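Local coordinates for protein ureidoglycolate hydrolase (Arabidopsis thaliana, PDB 4PXE) that hydrolyses (S)-ureidoglycolate to glyoxylate, ammonium and carbon dioxide in plant purine breakdown, working as a manganese-dependent homodimer of the M20 peptidase family, at residues Ser49-Val54 against Gly71-Lys76; Phe142-Ser145 against Ser149-Leu152; Ala359-Glu364 against Leu424-Leu429. All blocks are in the same frame, centred on the assembly; numbering follows the deposited sequence.

Contact 1 (Ser49-Val54 against Gly71-Lys76); sequences SARRYV and GNIFGK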
loop_
_atom_site.group_PDB
_atom_site.type_symbol
_atom_site.label_atom_id
_atom_site.label_comp_id
_atom_site.label_asym_id
_atom_site.label_seq_id
_atom_site.Cartn_x
_atom_site.Cartn_y
_atom_site.Cartn_z
ATOM N N SER A 49 24.256 2.687 9.530
ATOM C CA SER A 49 24.996 1.645 10.246
ATOM C C SER A 49 25.864 0.802 9.308
ATOM O O SER A 49 27.018 0.486 9.619
ATOM C CB SER A 49 24.038 0.738 11.017
ATOM O OG SER A 49 23.402 1.455 12.058
ATOM N N ALA A 50 25.314 0.453 8.153
ATOM C CA ALA A 50 26.051 -0.331 7.167
ATOM C C ALA A 50 27.207 0.461 6.549
ATOM O O ALA A 50 28.292 -0.092 6.339
ATOM C CB ALA A 50 25.111 -0.838 6.087
ATOM N N ARG A 51 26.988 1.749 6.262
ATOM C CA ARG A 51 28.076 2.614 5.776
ATOM C C ARG A 51 29.236 2.640 6.767
ATOM O O ARG A 51 30.399 2.559 6.375
ATOM C CB ARG A 51 27.583 4.055 5.575
ATOM C CG ARG A 51 26.560 4.254 4.465
ATOM C CD ARG A 51 26.000 5.686 4.490
ATOM N NE ARG A 51 24.958 5.803 3.478
ATOM C CZ ARG A 51 25.153 6.234 2.240
ATOM N NH1 ARG A 51 26.345 6.661 1.855
ATOM N NH2 ARG A 51 24.143 6.239 1.386
ATOM N N ARG A 52 28.903 2.769 8.047
ATOM C CA ARG A 52 29.921 2.839 9.088
ATOM C C ARG A 52 30.708 1.533 9.173
ATOM O O ARG A 52 31.927 1.548 9.331
ATOM C CB ARG A 52 29.285 3.201 10.432
ATOM C CG ARG A 52 28.677 4.605 10.445
ATOM C CD ARG A 52 27.860 4.864 11.699
ATOM N NE ARG A 52 28.626 4.656 12.923
ATOM C CZ ARG A 52 29.338 5.602 13.531
ATOM N NH1 ARG A 52 29.386 6.826 13.023
ATOM N NH2 ARG A 52 30.004 5.324 14.644
ATOM N N TYR A 53 30.004 0.409 9.044
ATOM C CA TYR A 53 30.633 -0.905 9.081
ATOM C C TYR A 53 31.641 -1.030 7.942
ATOM O O TYR A 53 32.776 -1.452 8.150
ATOM C CB TYR A 53 29.552 -1.991 8.983
ATOM C CG TYR A 53 30.057 -3.413 9.079
ATOM C CD1 TYR A 53 30.517 -4.079 7.951
ATOM C CD2 TYR A 53 30.048 -4.099 10.285
ATOM C CE1 TYR A 53 30.968 -5.392 8.026
ATOM C CE2 TYR A 53 30.498 -5.411 10.370
ATOM C CZ TYR A 53 30.956 -6.046 9.232
ATOM O OH TYR A 53 31.402 -7.347 9.305
ATOM N N VAL A 54 31.234 -0.627 6.741
ATOM C CA VAL A 54 32.113 -0.683 5.578
ATOM C C VAL A 54 33.311 0.276 5.686
ATOM O O VAL A 54 34.446 -0.099 5.389
ATOM C CB VAL A 54 31.329 -0.429 4.264
ATOM C CG1 VAL A 54 32.284 -0.292 3.096
ATOM C CG2 VAL A 54 30.347 -1.570 4.008
ATOM N N GLY A 71 27.365 10.950 -0.659
ATOM C CA GLY A 71 27.669 9.785 0.148
ATOM C C GLY A 71 28.233 8.594 -0.600
ATOM O O GLY A 71 28.253 7.491 -0.051
ATOM N N ASN A 72 28.683 8.790 -1.836
ATOM C CA ASN A 72 29.556 7.784 -2.434
ATOM C C ASN A 72 30.818 7.742 -1.592
ATOM O O ASN A 72 31.360 8.788 -1.212
ATOM C CB ASN A 72 29.911 8.101 -3.891
ATOM C CG ASN A 72 28.706 8.109 -4.818
ATOM O OD1 ASN A 72 27.898 7.175 -4.847
ATOM N ND2 ASN A 72 28.596 9.162 -5.609
ATOM N N ILE A 73 31.283 6.535 -1.290
ATOM C CA ILE A 73 32.419 6.340 -0.395
ATOM C C ILE A 73 33.575 5.727 -1.172
ATOM O O ILE A 73 33.374 4.795 -1.947
ATOM C CB ILE A 73 32.009 5.458 0.801
ATOM C CG1 ILE A 73 30.962 6.198 1.643
ATOM C CG2 ILE A 73 33.205 5.101 1.660
ATOM C CD1 ILE A 73 30.234 5.351 2.669
ATOM N N PHE A 74 34.781 6.262 -0.979
ATOM C CA PHE A 74 35.940 5.863 -1.756
ATOM C C PHE A 74 37.046 5.423 -0.808
ATOM O O PHE A 74 37.287 6.081 0.201
ATOM C CB PHE A 74 36.443 7.040 -2.607
ATOM C CG PHE A 74 35.422 7.576 -3.581
ATOM C CD1 PHE A 74 34.459 8.486 -3.167
ATOM C CD2 PHE A 74 35.434 7.178 -4.910
ATOM C CE1 PHE A 74 33.517 8.985 -4.060
ATOM C CE2 PHE A 74 34.493 7.674 -5.813
ATOM C CZ PHE A 74 33.536 8.578 -5.383
ATOM N N GLY A 75 37.703 4.310 -1.124
ATOM C CA GLY A 75 38.814 3.813 -0.325
ATOM C C GLY A 75 40.001 3.502 -1.211
ATOM O O GLY A 75 39.976 2.537 -1.979
ATOM N N LYS A 76 41.048 4.320 -1.122
ATOM C CA LYS A 76 42.181 4.193 -2.038
ATOM C C LYS A 76 43.448 3.591 -1.420
ATOM O O LYS A 76 43.828 3.919 -0.296
ATOM C CB LYS A 76 42.528 5.555 -2.662
ATOM C CG LYS A 76 43.724 5.510 -3.599
ATOM C CD LYS A 76 43.996 6.840 -4.289
ATOM C CE LYS A 76 43.037 7.083 -5.441
ATOM N NZ LYS A 76 43.446 8.288 -6.257
#

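Contact 2 (Phe142-Ser145 against Ser149-Leu152); sequences FGIS and SRLL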
loop_
_atom_site.group_PDB
_atom_site.type_symbol
_atom_site.label_atom_id
_atom_site.label_comp_id
_atom_site.label_asym_id
_atom_site.label_seq_id
_atom_site.Cartn_x
_atom_site.Cartn_y
_atom_site.Cartn_z
ATOM N N PHE A 142 13.589 6.838 -3.950
ATOM C CA PHE A 142 13.220 7.973 -4.798
ATOM C C PHE A 142 12.803 7.583 -6.216
ATOM O O PHE A 142 12.504 8.456 -7.030
ATOM C CB PHE A 142 14.357 9.006 -4.839
ATOM C CG PHE A 142 14.735 9.539 -3.484
ATOM C CD1 PHE A 142 13.886 10.405 -2.814
ATOM C CD2 PHE A 142 15.935 9.174 -2.883
ATOM C CE1 PHE A 142 14.210 10.895 -1.575
ATOM C CE2 PHE A 142 16.271 9.661 -1.634
ATOM C CZ PHE A 142 15.405 10.530 -0.977
ATOM N N GLY A 143 12.776 6.286 -6.518
ATOM C CA GLY A 143 12.426 5.836 -7.858
ATOM C C GLY A 143 13.584 5.945 -8.838
ATOM O O GLY A 143 13.430 5.701 -10.039
ATOM N N ILE A 144 14.746 6.315 -8.313
ATOM C CA ILE A 144 15.943 6.545 -9.119
ATOM C C ILE A 144 16.963 5.434 -8.861
ATOM O O ILE A 144 17.470 5.307 -7.744
ATOM C CB ILE A 144 16.585 7.905 -8.761
ATOM C CG1 ILE A 144 15.589 9.046 -9.004
ATOM C CG2 ILE A 144 17.869 8.126 -9.559
ATOM C CD1 ILE A 144 15.937 10.314 -8.245
ATOM N N SER A 145 17.247 4.627 -9.883
ATOM C CA SER A 145 18.276 3.592 -9.757
ATOM C C SER A 145 19.643 4.235 -9.943
ATOM O O SER A 145 19.752 5.318 -10.525
ATOM C CB SER A 145 18.070 2.511 -10.816
ATOM O OG SER A 145 18.235 3.058 -12.118
ATOM N N SER A 149 26.050 6.486 -9.113
ATOM C CA SER A 149 26.847 6.350 -10.325
ATOM C C SER A 149 26.325 7.205 -11.485
ATOM O O SER A 149 27.110 7.626 -12.341
ATOM C CB SER A 149 27.019 4.878 -10.729
ATOM O OG SER A 149 25.759 4.244 -10.899
ATOM N N ARG A 150 25.018 7.467 -11.520
ATOM C CA ARG A 150 24.484 8.386 -12.527
ATOM C C ARG A 150 25.068 9.779 -12.314
ATOM O O ARG A 150 25.340 10.501 -13.282
ATOM C CB ARG A 150 22.961 8.463 -12.471
ATOM C CG ARG A 150 22.218 7.253 -13.021
ATOM C CD ARG A 150 20.710 7.485 -12.829
ATOM N NE ARG A 150 19.879 6.318 -13.124
ATOM C CZ ARG A 150 19.427 6.009 -14.331
ATOM N NH1 ARG A 150 19.735 6.771 -15.384
ATOM N NH2 ARG A 150 18.664 4.934 -14.494
ATOM N N LEU A 151 25.257 10.153 -11.051
ATOM C CA LEU A 151 25.902 11.427 -10.726
ATOM C C LEU A 151 27.393 11.417 -11.028
ATOM O O LEU A 151 27.918 12.377 -11.587
ATOM C CB LEU A 151 25.659 11.820 -9.269
ATOM C CG LEU A 151 24.248 12.308 -8.935
ATOM C CD1 LEU A 151 24.100 12.516 -7.441
ATOM C CD2 LEU A 151 23.909 13.594 -9.691
ATOM N N LEU A 152 28.089 10.344 -10.667
ATOM C CA LEU A 152 29.509 10.257 -11.002
ATOM C C LEU A 152 29.703 10.383 -12.511
ATOM O O LEU A 152 30.677 10.988 -12.968
ATOM C CB LEU A 152 30.121 8.950 -10.485
ATOM C CG LEU A 152 30.142 8.812 -8.962
ATOM C CD1 LEU A 152 30.493 7.389 -8.557
ATOM C CD2 LEU A 152 31.131 9.781 -8.351
#

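Contact 3 (Ala359-Glu364 against Leu424-Leu429); sequences AEAATE and LAKLSL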
loop_
_atom_site.group_PDB
_atom_site.type_symbol
_atom_site.label_atom_id
_atom_site.label_comp_id
_atom_site.label_asym_id
_atom_site.label_seq_id
_atom_site.Cartn_x
_atom_site.Cartn_y
_atom_site.Cartn_z
ATOM N N ALA A 359 39.438 -12.617 -18.266
ATOM C CA ALA A 359 39.513 -13.989 -18.750
ATOM C C ALA A 359 40.892 -14.601 -18.493
ATOM O O ALA A 359 40.997 -15.765 -18.094
ATOM C CB ALA A 359 39.150 -14.061 -20.223
ATOM N N GLU A 360 41.938 -13.806 -18.699
ATOM C CA GLU A 360 43.303 -14.242 -18.409
ATOM C C GLU A 360 43.477 -14.552 -16.934
ATOM O O GLU A 360 44.086 -15.563 -16.580
ATOM C CB GLU A 360 44.327 -13.197 -18.867
ATOM C CG GLU A 360 44.472 -13.153 -20.382
ATOM C CD GLU A 360 45.233 -11.941 -20.894
ATOM O OE1 GLU A 360 45.644 -11.074 -20.088
ATOM O OE2 GLU A 360 45.405 -11.864 -22.131
ATOM N N ALA A 361 42.941 -13.690 -16.073
ATOM C CA ALA A 361 43.043 -13.903 -14.635
ATOM C C ALA A 361 42.353 -15.200 -14.219
ATOM O O ALA A 361 42.924 -15.996 -13.470
ATOM C CB ALA A 361 42.477 -12.714 -13.874
ATOM N N ALA A 362 41.133 -15.422 -14.705
ATOM C CA ALA A 362 40.421 -16.664 -14.403
ATOM C C ALA A 362 41.205 -17.897 -14.868
ATOM O O ALA A 362 41.337 -18.871 -14.129
ATOM C CB ALA A 362 39.010 -16.643 -15.011
ATOM N N THR A 363 41.749 -17.839 -16.076
ATOM C CA THR A 363 42.573 -18.926 -16.595
ATOM C C THR A 363 43.822 -19.181 -15.733
ATOM O O THR A 363 44.136 -20.332 -15.413
ATOM C CB THR A 363 42.976 -18.649 -18.052
ATOM O OG1 THR A 363 41.792 -18.501 -18.848
ATOM C CG2 THR A 363 43.813 -19.800 -18.607
ATOM N N GLU A 364 44.515 -18.116 -15.343
ATOM C CA GLU A 364 45.705 -18.254 -14.494
ATOM C C GLU A 364 45.388 -18.865 -13.137
ATOM O O GLU A 364 46.251 -19.473 -12.503
ATOM C CB GLU A 364 46.401 -16.903 -14.310
ATOM C CG GLU A 364 47.064 -16.413 -15.579
ATOM C CD GLU A 364 47.641 -15.022 -15.448
ATOM O OE1 GLU A 364 48.015 -14.633 -14.319
ATOM O OE2 GLU A 364 47.715 -14.318 -16.480
ATOM N N LEU A 424 42.684 -6.623 -10.899
ATOM C CA LEU A 424 43.112 -5.315 -10.386
ATOM C C LEU A 424 44.624 -5.171 -10.503
ATOM O O LEU A 424 45.120 -4.118 -10.910
ATOM C CB LEU A 424 42.716 -5.154 -8.915
ATOM C CG LEU A 424 41.240 -4.899 -8.607
ATOM C CD1 LEU A 424 41.014 -5.015 -7.111
ATOM C CD2 LEU A 424 40.796 -3.532 -9.120
ATOM N N ALA A 425 45.335 -6.220 -10.107
ATOM C CA ALA A 425 46.795 -6.222 -10.109
ATOM C C ALA A 425 47.317 -6.053 -11.526
ATOM O O ALA A 425 48.217 -5.236 -11.776
ATOM C CB ALA A 425 47.312 -7.520 -9.503
ATOM N N LYS A 426 46.763 -6.829 -12.456
ATOM C CA LYS A 426 47.193 -6.758 -13.851
ATOM C C LYS A 426 46.956 -5.370 -14.434
ATOM O O LYS A 426 47.825 -4.806 -15.104
ATOM C CB LYS A 426 46.494 -7.819 -14.698
ATOM C CG LYS A 426 46.898 -9.244 -14.375
ATOM C CD LYS A 426 46.099 -10.238 -15.211
ATOM C CE LYS A 426 46.557 -11.667 -14.948
ATOM N NZ LYS A 426 48.000 -11.877 -15.265
ATOM N N LEU A 427 45.784 -4.811 -14.180
ATOM C CA LEU A 427 45.462 -3.483 -14.686
ATOM C C LEU A 427 46.325 -2.398 -14.041
ATOM O O LEU A 427 46.705 -1.431 -14.704
ATOM C CB LEU A 427 43.975 -3.193 -14.494
ATOM C CG LEU A 427 43.082 -4.059 -15.381
ATOM C CD1 LEU A 427 41.618 -3.904 -14.995
ATOM C CD2 LEU A 427 43.291 -3.708 -16.853
ATOM N N SER A 428 46.627 -2.553 -12.755
ATOM C CA SER A 428 47.450 -1.577 -12.039
ATOM C C SER A 428 48.831 -1.429 -12.681
ATOM O O SER A 428 49.395 -0.335 -12.711
ATOM C CB SER A 428 47.594 -1.956 -10.563
ATOM O OG SER A 428 48.510 -1.091 -9.893
ATOM N N LEU A 429 49.351 -2.526 -13.218
ATOM C CA LEU A 429 50.696 -2.524 -13.791
ATOM C C LEU A 429 50.719 -2.197 -15.287
ATOM O O LEU A 429 51.795 -2.013 -15.867
ATOM C CB LEU A 429 51.373 -3.875 -13.530
ATOM C CG LEU A 429 51.497 -4.306 -12.065
ATOM C CD1 LEU A 429 52.320 -5.586 -11.945
ATOM C CD2 LEU A 429 52.089 -3.199 -11.198
HETATM O O HOH W 1 47.335 -11.418 -18.368
#

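Contact 1 (Ser49-Val54 against Gly71-Lys76)
The guanidinium of Arg51 turns its edge to the backbone of Gly71: the carbonyl O lies near the plane of the group and the carbonyl C in it, while CD1 of Ile73 approaches obliquely. Arg51 NH1 donates to Gly71 O at 2.8 Å, but the N-H...O angle of 129° makes this a weak, bent hydrogen bond. The other nitrogens are held from elsewhere, NE in a salt bridge with Asp47 and NH2 by the hydroxyl of Thr135, which together fix how the flat group is turned. A long, many-handed side chain suits this buried place, because one residue ties its own helix to two loops. Its chain runs extended from CG to NE (chi2 172°, chi3 -176°), carrying the charge from the helix surface to the turn. In the M20 catalytic domain this joins helix 45-60 to a β-hairpin, at the connection and at the start of its second strand, where strand 73-77 pairs antiparallel with strand 64-67 and, on its other side, with strand 129-133. Gly71 sits in the connection between the hairpin strands with a positive phi; any CB would be forced against the preceding carbonyl O and would lie 2.9 Å from Arg51 NH1, so only a residue without a side chain fits well. Two residues further on, at the start of strand 73-77, Ile73 points toward the helix and supplies the apolar half of the contact: its CD1 lies 4.1 Å from Arg51 CB. A branched aliphatic residue can thus pack beside the base of the arginine while its strand backbone bonds to Leu133.

Contact 2 (Phe142-Ser145 against Ser149-Leu152)
Arg150 points its CB from helix 147-152 toward the preceding loop, and the chain beyond runs straight at Ser145. Arg150 CG comes within 4.0 Å of Ser145 O, and CD draws nearer at 3.3 Å. Arg150 CD also passes Ile144, whose CG2 lies 4.4 Å off, a loose apolar touch; Leu158 of helix 156-164 packs on both side chains. Arg150 NE donates to Ser145 O at 2.8 Å, with an N-H...O angle of 148°. The acceptor is almost exactly in the guanidinium plane, yet NE stands well above the plane of the carbonyl. This is a helix reaching back to the loop that leads into it, the same loop after strand 129-133 that carries Glu137 and Glu138, which bind the substrate in the M20 active site. At the tip Arg150 NH2 donates to Ser145 OG at 3.1 Å along a nearly straight line of 171°. NE and NH2 therefore grip one residue side-on, each nitrogen taking a separate oxygen. Serine suits the position because its small hydroxyl, held between the backbone N and the carbonyl carbon (chi1 64°), lies beside its own carbonyl O, and the pair matches the spacing of the two nitrogens. Arginine suits the other side because NE and NH2 offer coplanar donors; NH2 also joins a salt bridge with Asp345. Ser145 in turn touches Tyr377, a residue of the glyoxylate pocket.

Contact 3 (Ala359-Glu364 against Leu424-Leu429)
Lys426 and Glu364 form a salt bridge between two helices of the M20 catalytic domain, 410-429 and 352-364. Lys426 NZ meets Glu364 OE2 at 2.7 Å, on the syn side and 18° out of the carboxylate plane, and makes a weaker bond with Glu364 OE1 at 2.9 Å. Both oxygens thus share one nitrogen, while the side chains advance on each other from opposite directions. A water accepts a further bond from Lys426 NZ at 3.2 Å; Glu360, whose OE1 lies 5.4 Å from that NZ, is already paired with Lys356, so its pull on Lys426 is probably modest. Lysine suits the place because its long chain spans the gap and then bends at its last torsion (chi4 -59°), which brings NZ to the carboxylate of Glu364. A methionine here would probably leave Glu364 without its counter-charge and its carboxylate freer to turn in this partly exposed place. Inward from the charges, Lys426 CE packs on Ala361, which is small enough to let the helices come close and also touches Leu422 and Thr423. There Lys426 CE rests 4.2 Å from Ala361 CA and 4.3 Å from Ala361 CB.

In the fold
All three contacts lie in the catalytic domain, but at different distances from the metal centre. Contact 2 is nearest to the pocket: the side chain of Ser145 is about 6 Å from bound glyoxylate and about 9 Å from a manganese ion, nearest atoms. In contact 1, the side chain of Arg51 is about 9 Å from that of His92, a manganese ligand. The centres of these two contacts are 17 Å apart, and the two meet directly, Asn72 ND2 lying 3.7 Å from Leu152 CG and Phe74 CZ 4.0 Å from Leu152 CD2. Contact 3 is remote, its centre about 26 Å from that of contact 1 and 30 Å from that of contact 2, away from the metal and substrate sites.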